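Local coordinates for protein coenzyme A transferase (Yersinia pestis, PDB 3QLI) that probably transfers coenzyme A between acyl-CoA thioesters and free carboxylic acids such as acetate, at residues L42-F47 and A53-L58; L70-F75 and D83-Y88; R87-N92 and I109-E114. All coordinates share one frame; numbering follows the deposited sequence.

Interaction 1: residues L42-F47 and A53-L58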
loop_
_atom_site.group_PDB
_atom_site.type_symbol
_atom_site.label_atom_id
_atom_site.label_comp_id
_atom_site.label_asym_id
_atom_site.label_seq_id
_atom_site.Cartn_x
_atom_site.Cartn_y
_atom_site.Cartn_z
ATOM N N LEU A 42 -24.498 14.285 0.657
ATOM C CA LEU A 42 -24.633 14.297 -0.790
ATOM C C LEU A 42 -23.302 13.965 -1.445
ATOM O O LEU A 42 -22.243 14.321 -0.933
ATOM C CB LEU A 42 -25.120 15.669 -1.261
ATOM C CG LEU A 42 -25.339 15.813 -2.775
ATOM C CD1 LEU A 42 -26.670 16.433 -3.091
ATOM C CD2 LEU A 42 -24.227 16.628 -3.376
ATOM N N SER A 43 -23.353 13.284 -2.587
ATOM C CA SER A 43 -22.149 13.080 -3.385
ATOM C C SER A 43 -22.506 13.345 -4.843
ATOM O O SER A 43 -23.681 13.485 -5.188
ATOM C CB SER A 43 -21.594 11.661 -3.200
ATOM O OG SER A 43 -20.348 11.483 -3.879
ATOM N N MET A 44 -21.495 13.437 -5.689
ATOM C CA MET A 44 -21.709 13.744 -7.091
ATOM C C MET A 44 -20.608 13.083 -7.905
ATOM O O MET A 44 -19.633 12.589 -7.348
ATOM C CB MET A 44 -21.658 15.252 -7.314
ATOM C CG MET A 44 -20.370 15.884 -6.786
ATOM S SD MET A 44 -20.368 17.683 -6.984
ATOM C CE MET A 44 -18.893 18.131 -6.061
ATOM N N GLY A 45 -20.776 13.087 -9.224
ATOM C CA GLY A 45 -19.787 12.524 -10.113
ATOM C C GLY A 45 -18.492 13.308 -10.102
ATOM O O GLY A 45 -18.407 14.403 -9.537
ATOM N N MET A 46 -17.470 12.762 -10.751
ATOM C CA MET A 46 -16.156 13.400 -10.807
ATOM C C MET A 46 -15.935 14.300 -12.021
ATOM O O MET A 46 -16.300 13.942 -13.137
ATOM C CB MET A 46 -15.051 12.338 -10.813
ATOM C CG MET A 46 -15.075 11.360 -9.657
ATOM S SD MET A 46 -13.824 10.075 -9.861
ATOM C CE MET A 46 -12.322 11.025 -9.663
ATOM N N PHE A 47 -15.340 15.471 -11.800
ATOM C CA PHE A 47 -14.998 16.369 -12.904
ATOM C C PHE A 47 -16.164 16.792 -13.795
ATOM O O PHE A 47 -17.110 17.432 -13.350
ATOM C CB PHE A 47 -13.845 15.811 -13.745
ATOM C CG PHE A 47 -13.088 16.868 -14.499
ATOM C CD1 PHE A 47 -12.471 17.909 -13.827
ATOM C CD2 PHE A 47 -13.006 16.829 -15.879
ATOM C CE1 PHE A 47 -11.781 18.888 -14.516
ATOM C CE2 PHE A 47 -12.316 17.804 -16.574
ATOM C CZ PHE A 47 -11.703 18.834 -15.892
ATOM N N ALA A 53 -26.398 22.400 -13.678
ATOM C CA ALA A 53 -27.704 22.984 -13.376
ATOM C C ALA A 53 -28.180 22.594 -11.976
ATOM O O ALA A 53 -28.738 23.417 -11.234
ATOM C CB ALA A 53 -28.735 22.600 -14.441
ATOM N N LEU A 54 -27.946 21.337 -11.612
ATOM C CA LEU A 54 -28.311 20.842 -10.283
ATOM C C LEU A 54 -27.464 21.530 -9.220
ATOM O O LEU A 54 -27.974 21.913 -8.172
ATOM C CB LEU A 54 -28.144 19.313 -10.193
ATOM C CG LEU A 54 -29.146 18.492 -11.012
ATOM C CD1 LEU A 54 -28.794 16.993 -10.991
ATOM C CD2 LEU A 54 -30.581 18.707 -10.507
ATOM N N LEU A 55 -26.176 21.692 -9.485
ATOM C CA LEU A 55 -25.297 22.328 -8.505
ATOM C C LEU A 55 -25.590 23.827 -8.354
ATOM O O LEU A 55 -25.497 24.375 -7.253
ATOM C CB LEU A 55 -23.828 22.092 -8.851
ATOM C CG LEU A 55 -23.415 20.620 -8.700
ATOM C CD1 LEU A 55 -21.965 20.447 -9.119
ATOM C CD2 LEU A 55 -23.628 20.104 -7.273
ATOM N N LYS A 56 -25.948 24.486 -9.452
ATOM C CA LYS A 56 -26.360 25.886 -9.338
ATOM C C LYS A 56 -27.619 25.997 -8.481
ATOM O O LYS A 56 -27.713 26.867 -7.602
ATOM C CB LYS A 56 -26.591 26.512 -10.717
ATOM C CG LYS A 56 -27.105 27.950 -10.655
ATOM C CD LYS A 56 -27.321 28.506 -12.057
ATOM C CE LYS A 56 -27.965 29.884 -12.007
ATOM N NZ LYS A 56 -26.963 30.947 -11.726
ATOM N N ALA A 57 -28.587 25.116 -8.726
ATOM C CA ALA A 57 -29.843 25.154 -7.980
ATOM C C ALA A 57 -29.631 24.850 -6.483
ATOM O O ALA A 57 -30.263 25.447 -5.606
ATOM C CB ALA A 57 -30.861 24.186 -8.595
ATOM N N LEU A 58 -28.734 23.920 -6.187
ATOM C CA LEU A 58 -28.426 23.619 -4.799
ATOM C C LEU A 58 -27.748 24.816 -4.125
ATOM O O LEU A 58 -28.087 25.170 -2.998
ATOM C CB LEU A 58 -27.548 22.363 -4.703
ATOM C CG LEU A 58 -27.178 21.859 -3.304
ATOM C CD1 LEU A 58 -28.435 21.719 -2.390
ATOM C CD2 LEU A 58 -26.413 20.526 -3.425
#
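M44 and L55 meet with their side chains crossed at about a right angle, while L58, one helical turn beyond L55, and L42 reach toward each other tip to tip. These two pairs carry the whole contact between strand 41-44 and helix 52-63, the first strand and the connecting helix of a beta-alpha-beta unit that closes with strand 70-74 in the parallel sheet of the N-terminal domain. In the crossed pair the thioether sulfur does the touching: M44 SD lies 3.8 Å from L55 CD1 and 4.1 Å from L55 CD2, so it rests against both branches of the leucine fork. The M44 chain reaches that fork because CG is tucked between the backbone N and the carbonyl carbon (chi1 54°) and the rest runs extended, carrying the sulfur out from the strand toward the helix. L55 leaves the helix at a slant, and its end, rather than its root, closes on the strand. In the second pair one methyl from each leucine meets the other, L42 CD1 against L58 CD2 at 4.1 Å.

Strand 70-74 adds to the same layer, with V72 beside L42, Y74 beside M44 and L70 beside L58, and M145 of strand 143-148 touches L55. At the helix start, the backbone N atoms of A53 and L54 are hydrogen-bonded to the carboxylate of E179. All four touching residues are buried, and S43, facing the other side of the strand, hydrogen-bonds through OG to the Y73 carbonyl. Contact across the two segments is thus purely apolar, a few methyl groups and one sulfur held by dispersion and the exclusion of water; the directional bonds go to other parts of the domain, neighbouring strands and E179 among them.

Interaction 2: residues L70-F75 and D83-Y88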
loop_
_atom_site.group_PDB
_atom_site.type_symbol
_atom_site.label_atom_id
_atom_site.label_comp_id
_atom_site.label_asym_id
_atom_site.label_seq_id
_atom_site.Cartn_x
_atom_site.Cartn_y
_atom_site.Cartn_z
ATOM N N LEU A 70 -25.205 20.533 5.158
ATOM C CA LEU A 70 -25.141 19.558 4.072
ATOM C C LEU A 70 -23.690 19.199 3.788
ATOM O O LEU A 70 -22.896 20.041 3.369
ATOM C CB LEU A 70 -25.806 20.104 2.800
ATOM C CG LEU A 70 -25.826 19.128 1.610
ATOM C CD1 LEU A 70 -26.745 17.944 1.896
ATOM C CD2 LEU A 70 -26.273 19.849 0.339
ATOM N N ARG A 71 -23.341 17.945 4.030
ATOM C CA ARG A 71 -21.982 17.498 3.764
ATOM C C ARG A 71 -21.933 17.004 2.330
ATOM O O ARG A 71 -22.795 16.232 1.912
ATOM C CB ARG A 71 -21.604 16.363 4.699
ATOM C CG ARG A 71 -21.439 16.762 6.149
ATOM C CD ARG A 71 -20.866 15.592 6.931
ATOM N NE ARG A 71 -20.658 15.920 8.337
ATOM C CZ ARG A 71 -20.069 15.106 9.204
ATOM N NH1 ARG A 71 -19.635 13.913 8.805
ATOM N NH2 ARG A 71 -19.915 15.481 10.468
ATOM N N VAL A 72 -20.934 17.447 1.570
ATOM C CA VAL A 72 -20.758 16.946 0.214
ATOM C C VAL A 72 -19.441 16.195 0.138
ATOM O O VAL A 72 -18.358 16.781 0.344
ATOM C CB VAL A 72 -20.793 18.083 -0.832
ATOM C CG1 VAL A 72 -20.568 17.519 -2.254
ATOM C CG2 VAL A 72 -22.118 18.840 -0.742
ATOM N N TYR A 73 -19.544 14.892 -0.138
ATOM C CA TYR A 73 -18.397 13.999 -0.241
ATOM C C TYR A 73 -18.089 13.772 -1.730
ATOM O O TYR A 73 -18.961 13.349 -2.486
ATOM C CB TYR A 73 -18.722 12.657 0.414
ATOM C CG TYR A 73 -18.844 12.682 1.923
ATOM C CD1 TYR A 73 -17.776 12.295 2.729
ATOM C CD2 TYR A 73 -20.042 13.054 2.548
ATOM C CE1 TYR A 73 -17.889 12.286 4.130
ATOM C CE2 TYR A 73 -20.158 13.058 3.943
ATOM C CZ TYR A 73 -19.077 12.677 4.728
ATOM O OH TYR A 73 -19.191 12.669 6.117
ATOM N N TYR A 74 -16.855 14.029 -2.159
ATOM C CA TYR A 74 -16.582 14.028 -3.595
ATOM C C TYR A 74 -15.088 13.969 -3.911
ATOM O O TYR A 74 -14.261 14.254 -3.040
ATOM C CB TYR A 74 -17.182 15.298 -4.224
ATOM C CG TYR A 74 -16.472 16.542 -3.748
ATOM C CD1 TYR A 74 -15.504 17.156 -4.531
ATOM C CD2 TYR A 74 -16.740 17.080 -2.496
ATOM C CE1 TYR A 74 -14.831 18.283 -4.082
ATOM C CE2 TYR A 74 -16.065 18.212 -2.032
ATOM C CZ TYR A 74 -15.113 18.802 -2.826
ATOM O OH TYR A 74 -14.432 19.916 -2.366
ATOM N N PHE A 75 -14.779 13.655 -5.170
ATOM C CA PHE A 75 -13.418 13.558 -5.699
ATOM C C PHE A 75 -13.304 14.345 -7.010
ATOM O O PHE A 75 -14.300 14.547 -7.701
ATOM C CB PHE A 75 -13.094 12.106 -6.062
ATOM C CG PHE A 75 -12.817 11.209 -4.892
ATOM C CD1 PHE A 75 -11.520 10.981 -4.471
ATOM C CD2 PHE A 75 -13.850 10.550 -4.250
ATOM C CE1 PHE A 75 -11.260 10.139 -3.411
ATOM C CE2 PHE A 75 -13.595 9.707 -3.188
ATOM C CZ PHE A 75 -12.298 9.500 -2.769
ATOM N N ASP A 83 -17.409 27.101 -8.628
ATOM C CA ASP A 83 -18.235 28.262 -8.937
ATOM C C ASP A 83 -19.570 28.314 -8.195
ATOM O O ASP A 83 -20.073 29.394 -7.900
ATOM C CB ASP A 83 -18.437 28.395 -10.447
ATOM C CG ASP A 83 -17.196 28.902 -11.149
ATOM O OD1 ASP A 83 -16.223 29.253 -10.450
ATOM O OD2 ASP A 83 -17.192 28.947 -12.396
ATOM N N THR A 84 -20.160 27.152 -7.928
ATOM C CA THR A 84 -21.470 27.108 -7.284
ATOM C C THR A 84 -21.527 26.695 -5.807
ATOM O O THR A 84 -21.439 27.539 -4.919
ATOM C CB THR A 84 -22.407 26.167 -8.067
ATOM O OG1 THR A 84 -21.818 24.864 -8.141
ATOM C CG2 THR A 84 -22.628 26.689 -9.477
ATOM N N ILE A 85 -21.675 25.399 -5.554
ATOM C CA ILE A 85 -21.802 24.870 -4.192
ATOM C C ILE A 85 -20.599 25.098 -3.282
ATOM O O ILE A 85 -20.752 25.292 -2.078
ATOM C CB ILE A 85 -22.220 23.380 -4.166
ATOM C CG1 ILE A 85 -21.207 22.510 -4.910
ATOM C CG2 ILE A 85 -23.617 23.208 -4.743
ATOM C CD1 ILE A 85 -21.207 21.072 -4.453
ATOM N N LEU A 86 -19.405 25.049 -3.856
ATOM C CA LEU A 86 -18.174 25.213 -3.091
ATOM C C LEU A 86 -17.766 26.668 -2.833
ATOM O O LEU A 86 -16.727 26.913 -2.225
ATOM C CB LEU A 86 -17.027 24.445 -3.755
ATOM C CG LEU A 86 -17.222 22.932 -3.879
ATOM C CD1 LEU A 86 -15.989 22.261 -4.460
ATOM C CD2 LEU A 86 -17.587 22.317 -2.540
ATOM N N ARG A 87 -18.554 27.630 -3.309
ATOM C CA ARG A 87 -18.203 29.037 -3.105
ATOM C C ARG A 87 -18.003 29.304 -1.621
ATOM O O ARG A 87 -18.815 28.890 -0.800
ATOM C CB ARG A 87 -19.281 29.976 -3.666
ATOM C CG ARG A 87 -19.276 30.096 -5.184
ATOM C CD ARG A 87 -19.942 31.392 -5.658
ATOM N NE ARG A 87 -21.215 31.674 -4.994
ATOM C CZ ARG A 87 -22.388 31.172 -5.378
ATOM N NH1 ARG A 87 -22.448 30.342 -6.407
ATOM N NH2 ARG A 87 -23.503 31.491 -4.729
ATOM N N TYR A 88 -16.919 29.999 -1.289
ATOM C CA TYR A 88 -16.539 30.254 0.101
ATOM C C TYR A 88 -17.711 30.763 0.935
ATOM O O TYR A 88 -17.903 30.349 2.080
ATOM C CB TYR A 88 -15.376 31.254 0.144
ATOM C CG TYR A 88 -14.740 31.427 1.505
ATOM C CD1 TYR A 88 -13.677 30.618 1.907
ATOM C CD2 TYR A 88 -15.188 32.409 2.384
ATOM C CE1 TYR A 88 -13.090 30.768 3.145
ATOM C CE2 TYR A 88 -14.601 32.572 3.628
ATOM C CZ TYR A 88 -13.554 31.752 4.002
ATOM O OH TYR A 88 -12.972 31.912 5.238
#
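Y74 and L86 are brought together by their first torsions: CG of Y74 sits between its backbone N and carbonyl carbon (chi1 67°), sending the phenol off the strand, whereas CG of L86 stands opposite its own carbonyl carbon (chi1 -61°) and aims the fork back at the ring. The fold is the Rossmann-like parallel sheet of the N-terminal domain; strand 70-74 lies between strands 41-44 and 94-98, and the 83-88 segment belongs to the connection that leaves helix 79-83 for strand 94-98. A type I beta turn from T84 to R87 presents its two central residues, I85 and L86, to the strand. The two side chains of the Y74-L86 pair come from opposite directions, and L86 CD1 approaches the phenol end obliquely, 3.9 Å from Y74 CZ, with CD2 of the same leucine 4.0 Å from Y74 OH. Beside this pair V72 CG1 and I85 CD1 touch through methyl groups at 4.2 Å.

The Y74 hydroxyl is hydrogen-bonded to the carboxylate of E105 on helix 103-114 and to S98 OG. These bonds hold the ring end beside P96 of strand 94-98, which touches both Y74 and L86, a short way from E76, a residue seen to bind coenzyme A. At the last residue of the turn, the guanidinium of R87 folds back on the helix end, its NH1 giving a nearly straight bond (173°) to the D83 carbonyl oxygen, 3.0 Å away and met on a lone pair in the carbonyl plane. On the other side of the strand R71 NH1 donates to Y73 OH at 3.0 Å and also forms a salt bridge with E428 of the second subunit. The shortest approach between the two segments is L86 CD1 to Y74 OH, at 3.5 Å.

Interaction 3: residues R87-N92 and I109-E114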
loop_
_atom_site.group_PDB
_atom_site.type_symbol
_atom_site.label_atom_id
_atom_site.label_comp_id
_atom_site.label_asym_id
_atom_site.label_seq_id
_atom_site.Cartn_x
_atom_site.Cartn_y
_atom_site.Cartn_z
ATOM N N ARG A 87 -18.554 27.630 -3.309
ATOM C CA ARG A 87 -18.203 29.037 -3.105
ATOM C C ARG A 87 -18.003 29.304 -1.621
ATOM O O ARG A 87 -18.815 28.890 -0.800
ATOM C CB ARG A 87 -19.281 29.976 -3.666
ATOM C CG ARG A 87 -19.276 30.096 -5.184
ATOM C CD ARG A 87 -19.942 31.392 -5.658
ATOM N NE ARG A 87 -21.215 31.674 -4.994
ATOM C CZ ARG A 87 -22.388 31.172 -5.378
ATOM N NH1 ARG A 87 -22.448 30.342 -6.407
ATOM N NH2 ARG A 87 -23.503 31.491 -4.729
ATOM N N TYR A 88 -16.919 29.999 -1.289
ATOM C CA TYR A 88 -16.539 30.254 0.101
ATOM C C TYR A 88 -17.711 30.763 0.935
ATOM O O TYR A 88 -17.903 30.349 2.080
ATOM C CB TYR A 88 -15.376 31.254 0.144
ATOM C CG TYR A 88 -14.740 31.427 1.505
ATOM C CD1 TYR A 88 -13.677 30.618 1.907
ATOM C CD2 TYR A 88 -15.188 32.409 2.384
ATOM C CE1 TYR A 88 -13.090 30.768 3.145
ATOM C CE2 TYR A 88 -14.601 32.572 3.628
ATOM C CZ TYR A 88 -13.554 31.752 4.002
ATOM O OH TYR A 88 -12.972 31.912 5.238
ATOM N N GLU A 89 -18.518 31.637 0.344
ATOM C CA GLU A 89 -19.594 32.293 1.091
ATOM C C GLU A 89 -20.669 31.320 1.540
ATOM O O GLU A 89 -21.469 31.634 2.420
ATOM C CB GLU A 89 -20.233 33.400 0.255
ATOM C CG GLU A 89 -19.225 34.261 -0.488
ATOM C CD GLU A 89 -18.907 33.707 -1.865
ATOM O OE1 GLU A 89 -19.836 33.631 -2.707
ATOM O OE2 GLU A 89 -17.735 33.348 -2.106
ATOM N N LEU A 90 -20.701 30.136 0.936
ATOM C CA LEU A 90 -21.701 29.130 1.285
ATOM C C LEU A 90 -21.140 28.056 2.212
ATOM O O LEU A 90 -21.839 27.110 2.574
ATOM C CB LEU A 90 -22.263 28.473 0.022
ATOM C CG LEU A 90 -22.806 29.384 -1.079
ATOM C CD1 LEU A 90 -23.245 28.564 -2.282
ATOM C CD2 LEU A 90 -23.953 30.234 -0.564
ATOM N N ASN A 91 -19.876 28.208 2.588
ATOM C CA ASN A 91 -19.198 27.241 3.445
ATOM C C ASN A 91 -19.893 26.930 4.769
ATOM O O ASN A 91 -19.674 25.871 5.353
ATOM C CB ASN A 91 -17.756 27.684 3.707
ATOM C CG ASN A 91 -16.866 26.534 4.124
ATOM O OD1 ASN A 91 -16.719 26.248 5.312
ATOM N ND2 ASN A 91 -16.267 25.863 3.146
ATOM N N ASN A 92 -20.723 27.850 5.245
ATOM C CA ASN A 92 -21.426 27.656 6.510
ATOM C C ASN A 92 -22.685 26.805 6.377
ATOM O O ASN A 92 -23.314 26.454 7.373
ATOM C CB ASN A 92 -21.780 29.008 7.133
ATOM C CG ASN A 92 -22.773 29.793 6.297
ATOM O OD1 ASN A 92 -22.659 29.855 5.073
ATOM N ND2 ASN A 92 -23.753 30.400 6.957
ATOM N N ILE A 109 -8.863 26.647 1.354
ATOM C CA ILE A 109 -8.150 26.396 2.609
ATOM C C ILE A 109 -7.331 27.615 3.000
ATOM O O ILE A 109 -7.334 28.047 4.159
ATOM C CB ILE A 109 -7.198 25.195 2.508
ATOM C CG1 ILE A 109 -7.992 23.897 2.358
ATOM C CG2 ILE A 109 -6.296 25.123 3.751
ATOM C CD1 ILE A 109 -7.123 22.677 2.053
ATOM N N ARG A 110 -6.633 28.169 2.015
ATOM C CA ARG A 110 -5.767 29.315 2.249
ATOM C C ARG A 110 -6.584 30.540 2.639
ATOM O O ARG A 110 -6.220 31.269 3.565
ATOM C CB ARG A 110 -4.884 29.580 1.027
ATOM C CG ARG A 110 -3.737 28.568 0.908
ATOM C CD ARG A 110 -3.163 28.480 -0.500
ATOM N NE ARG A 110 -2.105 27.476 -0.556
ATOM C CZ ARG A 110 -1.681 26.888 -1.668
ATOM N NH1 ARG A 110 -2.225 27.203 -2.837
ATOM N NH2 ARG A 110 -0.709 25.985 -1.609
ATOM N N ARG A 111 -7.706 30.745 1.960
ATOM C CA ARG A 111 -8.574 31.868 2.268
ATOM C C ARG A 111 -9.100 31.734 3.694
ATOM O O ARG A 111 -9.190 32.718 4.427
ATOM C CB ARG A 111 -9.737 31.935 1.281
ATOM C CG ARG A 111 -10.675 33.105 1.507
ATOM C CD ARG A 111 -11.716 33.192 0.407
ATOM N NE ARG A 111 -12.698 34.241 0.665
ATOM C CZ ARG A 111 -13.616 34.635 -0.210
ATOM N NH1 ARG A 111 -13.679 34.071 -1.407
ATOM N NH2 ARG A 111 -14.469 35.597 0.110
ATOM N N GLY A 112 -9.445 30.510 4.081
ATOM C CA GLY A 112 -9.959 30.254 5.413
ATOM C C GLY A 112 -8.961 30.570 6.508
ATOM O O GLY A 112 -9.320 31.144 7.535
ATOM N N ILE A 113 -7.703 30.202 6.293
ATOM C CA ILE A 113 -6.662 30.475 7.276
ATOM C C ILE A 113 -6.506 31.982 7.433
ATOM O O ILE A 113 -6.336 32.492 8.538
ATOM C CB ILE A 113 -5.314 29.852 6.877
ATOM C CG1 ILE A 113 -5.394 28.328 6.945
ATOM C CG2 ILE A 113 -4.206 30.364 7.783
ATOM C CD1 ILE A 113 -5.529 27.788 8.350
ATOM N N GLU A 114 -6.570 32.687 6.309
ATOM C CA GLU A 114 -6.459 34.138 6.296
ATOM C C GLU A 114 -7.618 34.756 7.067
ATOM O O GLU A 114 -7.448 35.740 7.784
ATOM C CB GLU A 114 -6.442 34.658 4.859
ATOM C CG GLU A 114 -5.071 34.630 4.207
ATOM C CD GLU A 114 -4.059 35.482 4.947
ATOM O OE1 GLU A 114 -4.107 36.722 4.805
ATOM O OE2 GLU A 114 -3.219 34.912 5.673
#
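A cation-pi stack joins the short 3-10 turn at residues 88-90 to the last turns of helix 103-114: the guanidinium of R111 lies flat over one face of the Y88 ring, with planes only 3° apart and centres 4.3 Å apart. The overlap is offset toward the ring's rim, where R111 NE stands 3.5 Å from Y88 CD2. Further back along the same arginine, CD makes a CH-pi contact over the face, 3.7 Å from the ring centroid, so chain and charged head both use the aromatic surface. R111 reaches this far because CG is anti to the backbone N (chi1 -178°) and the chain stays extended to NE. Past the ring, Y88 OH comes within 3.4 Å of G112 CA, close to the helix backbone, and is hydrogen-bonded to D115 OD2.

E89 OE2 lies 4.2 Å from R111 NH1, well out of the guanidinium plane: opposite charges near each other rather than a salt bridge, their attraction probably modest at this exposed edge. The other carboxylate oxygen, OE1, pairs with R87 NE in a salt bridge whose hydrogen bond is weak.

The turn follows helix 79-83 and leads into strand 94-98, while helix 103-114 comes after that strand; R87 and L90 also pack against helix 52-63, and I113 on the facing helix touches H453 of the second subunit.

In the fold
Interactions 1 and 2 lie in the buried core of the N-terminal domain and share its sheet: strands 41-44 and 70-74 are neighbours, and the L42 carbonyl oxygen pairs with Y73 N at 2.9 Å. Their second segments also touch: L55 of helix 52-63 packs on T84 and I85. Interaction 3 begins where interaction 2 ends, sharing R87 and Y88, but lies further out, its centre about 24 Å from the centre of the chain, against about 18 Å for the others. Chemistry follows depth: methyls and sulfur alone in interaction 1, apolar packing round a buried tyrosine whose hydroxyl is hydrogen-bonded in interaction 2, and charge stacked on an aromatic ring in partly exposed interaction 3.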